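Local coordinates for Glucanase/chitosanase (PDB 4ZZ8), which probably hydrolyses glycosidic bonds in glucans and chitosan, and is represented here by its F5/8 type C domain with glucosamine bound, at residues A16-E21 / P47-I52; T37-A42 / Y129-F134; Q58-V63 / A109-K114. One frame throughout, in Å; residues are numbered along the deposited sequence.

Contact 1 lies within the five-stranded sheet of the F5/8 type C beta sandwich, contacts 2 and 3 within the four-stranded one. Contact 1 joins strands 14-17 and 48-54 at one side; contacts 2 and 3 pair strands 39-40 with 130-137 and 57-67 with 103-113 at opposite margins. Along the chain the segments of contacts 1 and 2 alternate, while contact 3 is nested within the long loop that contact 2 closes. Contacts 1 and 2 touch, their centres about 9 Å apart, and both meet the same glucosamine; the centre of contact 3 is about 20 and 22 Å from theirs, across the centre of the chain. Sugar binding thus sits at one end of the sandwich.

Contact 1. Residues A16-E21 / P47-I52; sequences ATSSIE and PQWIYI. With GCS (2-amino-2-deoxy-beta-D-glucopyranose), chain C; EDO (1,2-ethanediol), chain J.
The hydroxyl oxygen of S18 accepts two N-H groups from strand 48-52: Q48 NE2 lies 2.6 Å from S18 OG, which is nearly in the Q48 amide plane, and W49 N lies 2.9 Å from the same oxygen. With chi1 at 52°, OG sits between the backbone N and carbonyl carbon of S18, turned to the opposing strand, while S18 N donates to W49 O. Q48 NE2 also lies close to S19 OG, but at a poor angle; S19 OG is hydrogen-bonded to A42 N. Beyond S18 the strands form an antiparallel pair: A16 and Y51 exchange two backbone bonds, and the T17 and I50 side chains run side by side, CG2 of T17 3.8 Å from CG1 of I50. On the other face two rings receive C-H groups. S18 CB stands 3.6 Å above the centre of the W49 five-membered ring, and A16 CB lies over one face of the Y51 ring, off-centre toward CZ. Past the pairing, E21 OE1 accepts from glucosamine N2, 2.9 Å away; the very short O3 to OE2 approach is doubtful in detail. The N2 bond is consistent with a preference for amino sugars, whose amino group, if protonated, the carboxylate would probably favour.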
loop_
_atom_site.group_PDB
_atom_site.type_symbol
_atom_site.label_atom_id
_atom_site.label_comp_id
_atom_site.label_asym_id
_atom_site.label_seq_id
_atom_site.Cartn_x
_atom_site.Cartn_y
_atom_site.Cartn_z
ATOM N N ALA A 16 -0.068 -5.875 7.061
ATOM C CA ALA A 16 1.272 -6.381 7.250
ATOM C C ALA A 16 2.208 -5.642 6.393
ATOM O O ALA A 16 1.809 -5.170 5.322
ATOM C CB ALA A 16 1.329 -7.837 6.889
ATOM N N THR A 17 3.472 -5.574 6.836
ATOM C CA THR A 17 4.520 -4.852 6.084
ATOM C C THR A 17 5.765 -5.672 5.941
ATOM O O THR A 17 6.067 -6.523 6.814
ATOM C CB THR A 17 4.830 -3.464 6.733
ATOM O OG1 THR A 17 5.280 -3.697 8.048
ATOM C CG2 THR A 17 3.574 -2.606 6.763
ATOM N N SER A 18 6.573 -5.364 4.931
ATOM C CA SER A 18 7.886 -5.946 4.803
ATOM C C SER A 18 8.814 -5.533 5.972
ATOM O O SER A 18 9.554 -6.424 6.461
ATOM C CB SER A 18 8.539 -5.578 3.519
ATOM O OG SER A 18 8.517 -4.143 3.342
ATOM N N SER A 19 8.721 -4.274 6.423
ATOM C CA SER A 19 9.572 -3.795 7.478
ATOM C C SER A 19 8.937 -2.505 8.000
ATOM O O SER A 19 8.037 -1.970 7.357
ATOM C CB SER A 19 10.963 -3.481 6.912
ATOM O OG SER A 19 10.967 -2.453 5.927
ATOM N N ILE A 20 9.491 -2.020 9.099
ATOM C CA ILE A 20 9.109 -0.742 9.655
ATOM C C ILE A 20 10.346 0.021 10.097
ATOM O O ILE A 20 11.323 -0.578 10.475
ATOM C CB ILE A 20 8.113 -0.892 10.842
ATOM C CG1 ILE A 20 8.772 -1.427 12.055
ATOM C CG2 ILE A 20 6.887 -1.710 10.405
ATOM C CD1 ILE A 20 7.942 -1.260 13.302
ATOM N N GLU A 21 10.315 1.324 9.999
ATOM C CA GLU A 21 11.485 2.119 10.348
ATOM C C GLU A 21 11.707 2.085 11.863
ATOM O O GLU A 21 12.889 1.923 12.302
ATOM C CB GLU A 21 11.275 3.544 9.858
ATOM C CG GLU A 21 12.358 4.535 10.167
ATOM C CD GLU A 21 11.971 5.973 9.875
ATOM O OE1 GLU A 21 12.291 6.845 10.728
ATOM O OE2 GLU A 21 11.497 6.268 8.778
ATOM N N PRO A 47 13.235 -3.914 -2.246
ATOM C CA PRO A 47 11.758 -3.643 -2.320
ATOM C C PRO A 47 11.113 -3.633 -0.926
ATOM O O PRO A 47 11.599 -4.313 0.009
ATOM C CB PRO A 47 11.210 -4.822 -3.142
ATOM C CG PRO A 47 12.434 -5.439 -3.854
ATOM C CD PRO A 47 13.638 -5.149 -2.956
ATOM N N GLN A 48 10.003 -2.932 -0.803
ATOM C CA GLN A 48 9.259 -2.943 0.418
ATOM C C GLN A 48 7.810 -3.017 0.044
ATOM O O GLN A 48 7.432 -2.659 -1.065
ATOM C CB GLN A 48 9.533 -1.694 1.248
ATOM C CG GLN A 48 11.023 -1.477 1.631
ATOM C CD GLN A 48 11.666 -2.407 2.625
ATOM O OE1 GLN A 48 12.893 -2.404 2.786
ATOM N NE2 GLN A 48 10.913 -3.161 3.317
ATOM N N TRP A 49 6.997 -3.390 1.007
ATOM C CA TRP A 49 5.591 -3.521 0.750
ATOM C C TRP A 49 4.722 -3.395 1.971
ATOM O O TRP A 49 5.204 -3.563 3.142
ATOM C CB TRP A 49 5.268 -4.869 0.024
ATOM C CG TRP A 49 5.781 -6.093 0.678
ATOM C CD1 TRP A 49 6.895 -6.761 0.364
ATOM C CD2 TRP A 49 5.239 -6.764 1.864
ATOM N NE1 TRP A 49 7.073 -7.853 1.190
ATOM C CE2 TRP A 49 6.080 -7.891 2.111
ATOM C CE3 TRP A 49 4.089 -6.587 2.626
ATOM C CZ2 TRP A 49 5.856 -8.755 3.188
ATOM C CZ3 TRP A 49 3.864 -7.469 3.698
ATOM C CH2 TRP A 49 4.813 -8.558 3.935
ATOM N N ILE A 50 3.453 -3.083 1.704
ATOM C CA ILE A 50 2.423 -3.045 2.727
ATOM C C ILE A 50 1.192 -3.664 2.088
ATOM O O ILE A 50 0.844 -3.321 0.967
ATOM C CB ILE A 50 2.121 -1.603 3.220
ATOM C CG1 ILE A 50 0.970 -1.569 4.192
ATOM C CG2 ILE A 50 1.991 -0.589 2.107
ATOM C CD1 ILE A 50 0.905 -0.274 4.976
ATOM N N TYR A 51 0.531 -4.537 2.834
ATOM C CA TYR A 51 -0.766 -5.046 2.359
ATOM C C TYR A 51 -1.812 -4.924 3.433
ATOM O O TYR A 51 -1.541 -4.840 4.634
ATOM C CB TYR A 51 -0.691 -6.470 1.808
ATOM C CG TYR A 51 -0.523 -7.633 2.761
ATOM C CD1 TYR A 51 -1.541 -8.029 3.623
ATOM C CD2 TYR A 51 0.620 -8.377 2.691
ATOM C CE1 TYR A 51 -1.375 -9.093 4.467
ATOM C CE2 TYR A 51 0.814 -9.483 3.511
ATOM C CZ TYR A 51 -0.170 -9.780 4.431
ATOM O OH TYR A 51 -0.019 -10.931 5.226
ATOM N N ILE A 52 -3.019 -4.854 2.929
ATOM C CA ILE A 52 -4.234 -4.735 3.748
ATOM C C ILE A 52 -5.077 -5.998 3.527
ATOM O O ILE A 52 -5.244 -6.483 2.381
ATOM C CB ILE A 52 -5.035 -3.549 3.298
ATOM C CG1 ILE A 52 -4.231 -2.210 3.343
ATOM C CG2 ILE A 52 -6.321 -3.407 4.105
ATOM C CD1 ILE A 52 -4.757 -1.164 2.462
HETATM C C1 GCS C . 13.787 10.720 7.585
HETATM C C2 GCS C . 12.724 10.025 8.396
HETATM C C3 GCS C . 11.923 9.138 7.431
HETATM C C4 GCS C . 11.455 9.957 6.235
HETATM C C5 GCS C . 12.586 10.715 5.555
HETATM C C6 GCS C . 12.141 11.626 4.453
HETATM N N2 GCS C . 13.273 9.242 9.465
HETATM O O3 GCS C . 10.877 8.553 8.257
HETATM O O4 GCS C . 10.752 9.103 5.342
HETATM O O5 GCS C . 13.237 11.480 6.575
HETATM O O6 GCS C . 11.337 12.676 4.919
HETATM C C1 EDO J . 10.718 -7.234 0.497
HETATM O O1 EDO J . 11.332 -8.120 -0.453
HETATM C C2 EDO J . 11.647 -6.808 1.662
HETATM O O2 EDO J . 12.993 -6.495 1.249
#

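Contact 2. Residues T37-A42 / Y129-F134. With GCS (2-amino-2-deoxy-beta-D-glucopyranose), chain C; SO4 (sulfate ion), chain D.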
loop_
_atom_site.group_PDB
_atom_site.type_symbol
_atom_site.label_atom_id
_atom_site.label_comp_id
_atom_site.label_asym_id
_atom_site.label_seq_id
_atom_site.Cartn_x
_atom_site.Cartn_y
_atom_site.Cartn_z
ATOM N N THR A 37 -0.144 10.616 10.407
ATOM C CA THR A 37 0.513 9.391 10.816
ATOM C C THR A 37 0.839 8.552 9.578
ATOM O O THR A 37 0.100 8.594 8.593
ATOM C CB THR A 37 -0.375 8.534 11.708
ATOM O OG1 THR A 37 -1.551 8.077 10.970
ATOM C CG2 THR A 37 -0.841 9.311 13.005
ATOM N N ARG A 38 1.942 7.809 9.602
ATOM C CA ARG A 38 2.389 7.118 8.431
ATOM C C ARG A 38 3.109 5.823 8.784
ATOM O O ARG A 38 3.814 5.678 9.785
ATOM C CB ARG A 38 3.378 7.984 7.555
ATOM C CG ARG A 38 4.645 8.453 8.300
ATOM C CD ARG A 38 5.311 9.596 7.546
ATOM N NE ARG A 38 6.418 10.113 8.387
ATOM C CZ ARG A 38 7.685 9.745 8.330
ATOM N NH1 ARG A 38 8.069 8.900 7.394
ATOM N NH2 ARG A 38 8.574 10.260 9.234
ATOM N N TRP A 39 2.879 4.847 7.913
ATOM C CA TRP A 39 3.836 3.768 7.759
ATOM C C TRP A 39 5.110 4.293 7.152
ATOM O O TRP A 39 5.071 5.085 6.220
ATOM C CB TRP A 39 3.256 2.645 6.868
ATOM C CG TRP A 39 4.225 1.526 6.489
ATOM C CD1 TRP A 39 4.906 0.710 7.355
ATOM C CD2 TRP A 39 4.723 1.229 5.208
ATOM N NE1 TRP A 39 5.806 -0.054 6.691
ATOM C CE2 TRP A 39 5.689 0.214 5.350
ATOM C CE3 TRP A 39 4.480 1.756 3.904
ATOM C CZ2 TRP A 39 6.328 -0.349 4.240
ATOM C CZ3 TRP A 39 5.101 1.205 2.840
ATOM C CH2 TRP A 39 6.020 0.134 3.004
ATOM N N ALA A 40 6.207 3.716 7.620
ATOM C CA ALA A 40 7.530 3.961 6.963
ATOM C C ALA A 40 8.288 2.671 7.074
ATOM O O ALA A 40 8.342 2.037 8.147
ATOM C CB ALA A 40 8.281 5.069 7.664
ATOM N N SER A 41 8.942 2.294 5.978
ATOM C CA SER A 41 9.727 1.040 5.924
ATOM C C SER A 41 11.138 1.250 6.455
ATOM O O SER A 41 11.557 2.378 6.764
ATOM C CB SER A 41 9.831 0.571 4.476
ATOM O OG SER A 41 10.744 1.367 3.684
ATOM N N ALA A 42 11.894 0.154 6.575
ATOM C CA ALA A 42 13.353 0.275 6.708
ATOM C C ALA A 42 13.928 0.948 5.519
ATOM O O ALA A 42 13.354 0.950 4.431
ATOM C CB ALA A 42 13.984 -1.092 6.915
ATOM N N TYR A 129 10.493 3.815 2.102
ATOM C CA TYR A 129 9.237 4.235 1.511
ATOM C C TYR A 129 8.294 4.549 2.633
ATOM O O TYR A 129 8.339 3.878 3.683
ATOM C CB TYR A 129 8.629 3.102 0.689
ATOM C CG TYR A 129 9.498 2.590 -0.424
ATOM C CD1 TYR A 129 10.390 1.594 -0.177
ATOM C CD2 TYR A 129 9.435 3.139 -1.711
ATOM C CE1 TYR A 129 11.170 1.070 -1.177
ATOM C CE2 TYR A 129 10.208 2.650 -2.729
ATOM C CZ TYR A 129 11.062 1.602 -2.443
ATOM O OH TYR A 129 11.825 1.085 -3.502
ATOM N N SER A 130 7.412 5.503 2.453
ATOM C CA SER A 130 6.485 5.898 3.550
ATOM C C SER A 130 5.183 6.471 3.028
ATOM O O SER A 130 5.207 7.240 2.071
ATOM C CB SER A 130 7.189 6.938 4.459
ATOM O OG SER A 130 6.392 7.312 5.559
ATOM N N LEU A 131 4.075 5.961 3.562
ATOM C CA LEU A 131 2.709 6.344 3.216
ATOM C C LEU A 131 1.984 6.907 4.423
ATOM O O LEU A 131 1.845 6.205 5.411
ATOM C CB LEU A 131 1.928 5.119 2.698
ATOM C CG LEU A 131 2.361 4.646 1.306
ATOM C CD1 LEU A 131 1.936 3.201 1.096
ATOM C CD2 LEU A 131 1.758 5.491 0.197
ATOM N N TRP A 132 1.468 8.119 4.322
ATOM C CA TRP A 132 0.568 8.638 5.321
ATOM C C TRP A 132 -0.750 7.893 5.295
ATOM O O TRP A 132 -1.340 7.605 6.289
ATOM C CB TRP A 132 0.281 10.108 5.041
ATOM C CG TRP A 132 1.450 11.099 5.109
ATOM C CD1 TRP A 132 2.084 11.715 4.019
ATOM C CD2 TRP A 132 2.153 11.549 6.272
ATOM N NE1 TRP A 132 3.101 12.541 4.457
ATOM C CE2 TRP A 132 3.183 12.440 5.819
ATOM C CE3 TRP A 132 2.040 11.311 7.632
ATOM C CZ2 TRP A 132 4.005 13.111 6.725
ATOM C CZ3 TRP A 132 2.937 11.913 8.545
ATOM C CH2 TRP A 132 3.901 12.811 8.045
ATOM N N GLU A 133 -1.220 7.612 4.105
ATOM C CA GLU A 133 -2.443 6.852 3.882
ATOM C C GLU A 133 -2.389 5.999 2.637
ATOM O O GLU A 133 -1.789 6.325 1.615
ATOM C CB GLU A 133 -3.726 7.757 3.823
ATOM C CG GLU A 133 -4.121 8.310 5.172
ATOM C CD GLU A 133 -4.610 7.301 6.149
ATOM O OE1 GLU A 133 -5.660 6.580 5.925
ATOM O OE2 GLU A 133 -4.026 7.063 7.178
ATOM N N PHE A 134 -3.095 4.869 2.735
ATOM C CA PHE A 134 -3.282 3.860 1.645
ATOM C C PHE A 134 -4.799 3.523 1.709
ATOM O O PHE A 134 -5.231 2.860 2.638
ATOM C CB PHE A 134 -2.426 2.627 1.997
ATOM C CG PHE A 134 -2.563 1.408 1.106
ATOM C CD1 PHE A 134 -3.314 1.408 -0.071
ATOM C CD2 PHE A 134 -1.826 0.241 1.400
ATOM C CE1 PHE A 134 -3.410 0.219 -0.833
ATOM C CE2 PHE A 134 -1.923 -0.923 0.684
ATOM C CZ PHE A 134 -2.741 -0.955 -0.454
HETATM C C1 GCS C . 13.787 10.720 7.585
HETATM C C2 GCS C . 12.724 10.025 8.396
HETATM C C3 GCS C . 11.923 9.138 7.431
HETATM C C4 GCS C . 11.455 9.957 6.235
HETATM C C5 GCS C . 12.586 10.715 5.555
HETATM C C6 GCS C . 12.141 11.626 4.453
HETATM N N2 GCS C . 13.273 9.242 9.465
HETATM O O3 GCS C . 10.877 8.553 8.257
HETATM O O4 GCS C . 10.752 9.103 5.342
HETATM O O5 GCS C . 13.237 11.480 6.575
HETATM O O6 GCS C . 11.337 12.676 4.919
HETATM S S SO4 D . 6.374 11.630 11.980
HETATM O O1 SO4 D . 7.428 12.149 11.169
HETATM O O2 SO4 D . 5.489 12.655 12.472
HETATM O O3 SO4 D . 5.619 10.691 11.127
HETATM O O4 SO4 D . 6.910 10.887 13.093
#
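Y129 and S41 exchange two bonds: Y129 N donates to S41 OG, 2.9 Å away, and S41 N to Y129 O. S41 OG in turn donates a hydrogen bond to A42 O, so the hydroxyl both accepts and donates. At S130 the side chain takes over. With OG anti to the backbone N (chi1 -177°), the hydroxyl donates to W39 O at 2.7 Å from S130 OG and accepts R38 NH1 in the guanidinium plane, 2.9 Å from the same oxygen. L131 N reaches W39 O from the opposite face of that carbonyl; the return bond, W39 N to L131 O, is weak. L131 CD1 meets the edge of the W39 indole, 4.1 Å from its CE3, on the side of the strand pair that faces the interior of the beta sandwich, where L65 and I50 also pack. R38 and the S130 side chain lie on the sugar-binding side. W132 follows, and R38 CD lies over one face of its six-membered ring, 3.5 Å from the ring centre. The extended R38 chain carries the guanidinium past the indole, the planes 66° apart, to glucosamine O3, which NH1 and NH2 both bond, and to a sulfate, probably from the crystallisation liquor, bonded through NE and NH2. A leucine here, lacking both donors, would probably weaken the hold on glucosamine O3 and leave S130 OG without its guanidinium partner. E68 and Y43 also hydrogen-bond this sugar. W132 and E133 together face N66 as a classic beta bulge, and E133 OE1 accepts G33 N.

Contact 3. Residues Q58-V63 / A109-K114; sequences QSISRV and AATNAK
Strand 103-113 forms one margin of the four-stranded antiparallel sheet in this discoidin-like beta sandwich, and residues 109-113 pair there with 58-63 of the strand beside it. The two short segments run antiparallel with their directions 142° apart, a marked twist. Q58 and A113 form one hydrogen-bonded pair: Q58 N lies 2.8 Å from A113 O, and A113 N donates back to Q58 O. I60 and T111 form the next, with I60 N 2.9 Å from T111 O and T111 N returning to I60 O. Between them S59 faces N112 as a non-hydrogen-bonded pair. The face carrying I60 and A113 turns to the interior. I60 CG1 lies between its backbone N and carbonyl carbon (chi1 65°); with chi2 extended, CD1 projects inward off the sheet and meets A113 CB at 3.7 Å. V79 of the other sheet touches both I60 and A113, while L54, F108 and V136 also pack on I60, so I60 and A113 pack the edge of this sheet against strand 75-80 of the other. T111 shares that face: its CG2 comes 3.8 Å from I60 O, and its OG1 donates to N112 O. Further along, S61 CB rests against A110 CA, at 3.8 Å, and its hydroxyl bonds G138 O. Here strand 57-67 is irregular, since S61 and R62 both face Y137 as a classic beta bulge. The face bearing S59 and N112 is exposed and polar. The S59 hydroxyl is anti to the backbone N (chi1 177°), where a water lies 2.8 Å from S59 OG and donates to N112 OD1, 3.1 Å from the water oxygen.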
loop_
_atom_site.group_PDB
_atom_site.type_symbol
_atom_site.label_atom_id
_atom_site.label_comp_id
_atom_site.label_asym_id
_atom_site.label_seq_id
_atom_site.Cartn_x
_atom_site.Cartn_y
_atom_site.Cartn_z
ATOM N N GLN A 58 -13.898 -8.091 -1.796
ATOM C CA GLN A 58 -14.530 -6.821 -2.185
ATOM C C GLN A 58 -14.256 -6.630 -3.664
ATOM O O GLN A 58 -13.187 -7.015 -4.114
ATOM C CB GLN A 58 -13.930 -5.644 -1.455
ATOM C CG GLN A 58 -14.301 -5.641 -0.008
ATOM C CD GLN A 58 -15.711 -5.176 0.222
ATOM O OE1 GLN A 58 -16.426 -4.671 -0.653
ATOM N NE2 GLN A 58 -16.132 -5.398 1.441
ATOM N N SER A 59 -15.149 -5.993 -4.367
ATOM C CA SER A 59 -14.844 -5.473 -5.713
ATOM C C SER A 59 -14.224 -4.096 -5.568
ATOM O O SER A 59 -14.903 -3.179 -5.108
ATOM C CB SER A 59 -16.140 -5.462 -6.591
ATOM O OG SER A 59 -15.839 -4.891 -7.844
ATOM N N ILE A 60 -12.939 -3.935 -5.985
ATOM C CA ILE A 60 -12.231 -2.690 -5.901
ATOM C C ILE A 60 -11.766 -2.177 -7.271
ATOM O O ILE A 60 -11.541 -3.015 -8.161
ATOM C CB ILE A 60 -11.059 -2.813 -4.933
ATOM C CG1 ILE A 60 -10.006 -3.794 -5.431
ATOM C CG2 ILE A 60 -11.568 -3.250 -3.531
ATOM C CD1 ILE A 60 -8.720 -3.788 -4.577
ATOM N N SER A 61 -11.683 -0.854 -7.433
ATOM C CA SER A 61 -11.224 -0.280 -8.691
ATOM C C SER A 61 -10.379 0.905 -8.526
ATOM O O SER A 61 -9.954 1.492 -9.520
ATOM C CB SER A 61 -12.498 0.011 -9.619
ATOM O OG SER A 61 -13.271 1.005 -9.018
ATOM N N ARG A 62 -10.082 1.328 -7.295
ATOM C CA ARG A 62 -9.395 2.574 -7.111
ATOM C C ARG A 62 -8.587 2.476 -5.827
ATOM O O ARG A 62 -9.094 1.943 -4.812
ATOM C CB ARG A 62 -10.319 3.755 -6.932
ATOM C CG ARG A 62 -9.615 5.100 -6.831
ATOM C CD ARG A 62 -10.526 6.270 -7.211
ATOM N NE ARG A 62 -11.446 6.602 -6.150
ATOM C CZ ARG A 62 -11.301 7.599 -5.272
ATOM N NH1 ARG A 62 -10.207 8.373 -5.251
ATOM N NH2 ARG A 62 -12.268 7.802 -4.384
ATOM N N VAL A 63 -7.359 2.981 -5.895
ATOM C CA VAL A 63 -6.486 3.152 -4.715
ATOM C C VAL A 63 -5.993 4.548 -4.669
ATOM O O VAL A 63 -5.498 5.084 -5.703
ATOM C CB VAL A 63 -5.345 2.108 -4.766
ATOM C CG1 VAL A 63 -4.203 2.417 -3.813
ATOM C CG2 VAL A 63 -5.823 0.704 -4.560
ATOM N N ALA A 109 -9.107 -1.791 -13.608
ATOM C CA ALA A 109 -10.273 -2.566 -13.884
ATOM C C ALA A 109 -10.853 -3.133 -12.632
ATOM O O ALA A 109 -10.140 -3.799 -11.849
ATOM C CB ALA A 109 -9.991 -3.664 -14.858
ATOM N N ALA A 110 -12.181 -2.957 -12.383
ATOM C CA ALA A 110 -12.711 -3.487 -11.144
ATOM C C ALA A 110 -12.433 -4.976 -10.973
ATOM O O ALA A 110 -12.649 -5.811 -11.901
ATOM C CB ALA A 110 -14.245 -3.245 -11.060
ATOM N N THR A 111 -12.068 -5.411 -9.777
ATOM C CA THR A 111 -11.691 -6.763 -9.541
ATOM C C THR A 111 -12.073 -7.166 -8.103
ATOM O O THR A 111 -11.940 -6.360 -7.169
ATOM C CB THR A 111 -10.160 -6.990 -9.731
ATOM O OG1 THR A 111 -9.840 -8.361 -9.477
ATOM C CG2 THR A 111 -9.335 -6.034 -8.890
ATOM N N ASN A 112 -12.422 -8.437 -7.939
ATOM C CA ASN A 112 -12.482 -9.003 -6.626
ATOM C C ASN A 112 -11.076 -8.970 -6.002
ATOM O O ASN A 112 -10.106 -9.251 -6.705
ATOM C CB ASN A 112 -12.916 -10.423 -6.641
ATOM C CG ASN A 112 -14.445 -10.530 -6.854
ATOM O OD1 ASN A 112 -15.121 -9.530 -6.889
ATOM N ND2 ASN A 112 -14.943 -11.708 -6.985
ATOM N N ALA A 113 -11.021 -8.743 -4.688
ATOM C CA ALA A 113 -9.731 -8.748 -3.944
ATOM C C ALA A 113 -10.074 -9.006 -2.474
ATOM O O ALA A 113 -11.086 -8.488 -2.001
ATOM C CB ALA A 113 -8.998 -7.456 -4.071
ATOM N N LYS A 114 -9.337 -9.916 -1.825
ATOM C CA LYS A 114 -9.393 -9.999 -0.362
ATOM C C LYS A 114 -8.252 -9.238 0.275
ATOM O O LYS A 114 -8.387 -8.743 1.380
ATOM C CB LYS A 114 -9.356 -11.410 0.168
ATOM C CG LYS A 114 -9.964 -11.417 1.549
ATOM C CD LYS A 114 -9.553 -12.576 2.394
ATOM C CE LYS A 114 -9.622 -12.208 3.865
ATOM N NZ LYS A 114 -9.887 -13.429 4.663
HETATM O O HOH W 1 -15.549 -7.377 -9.119
#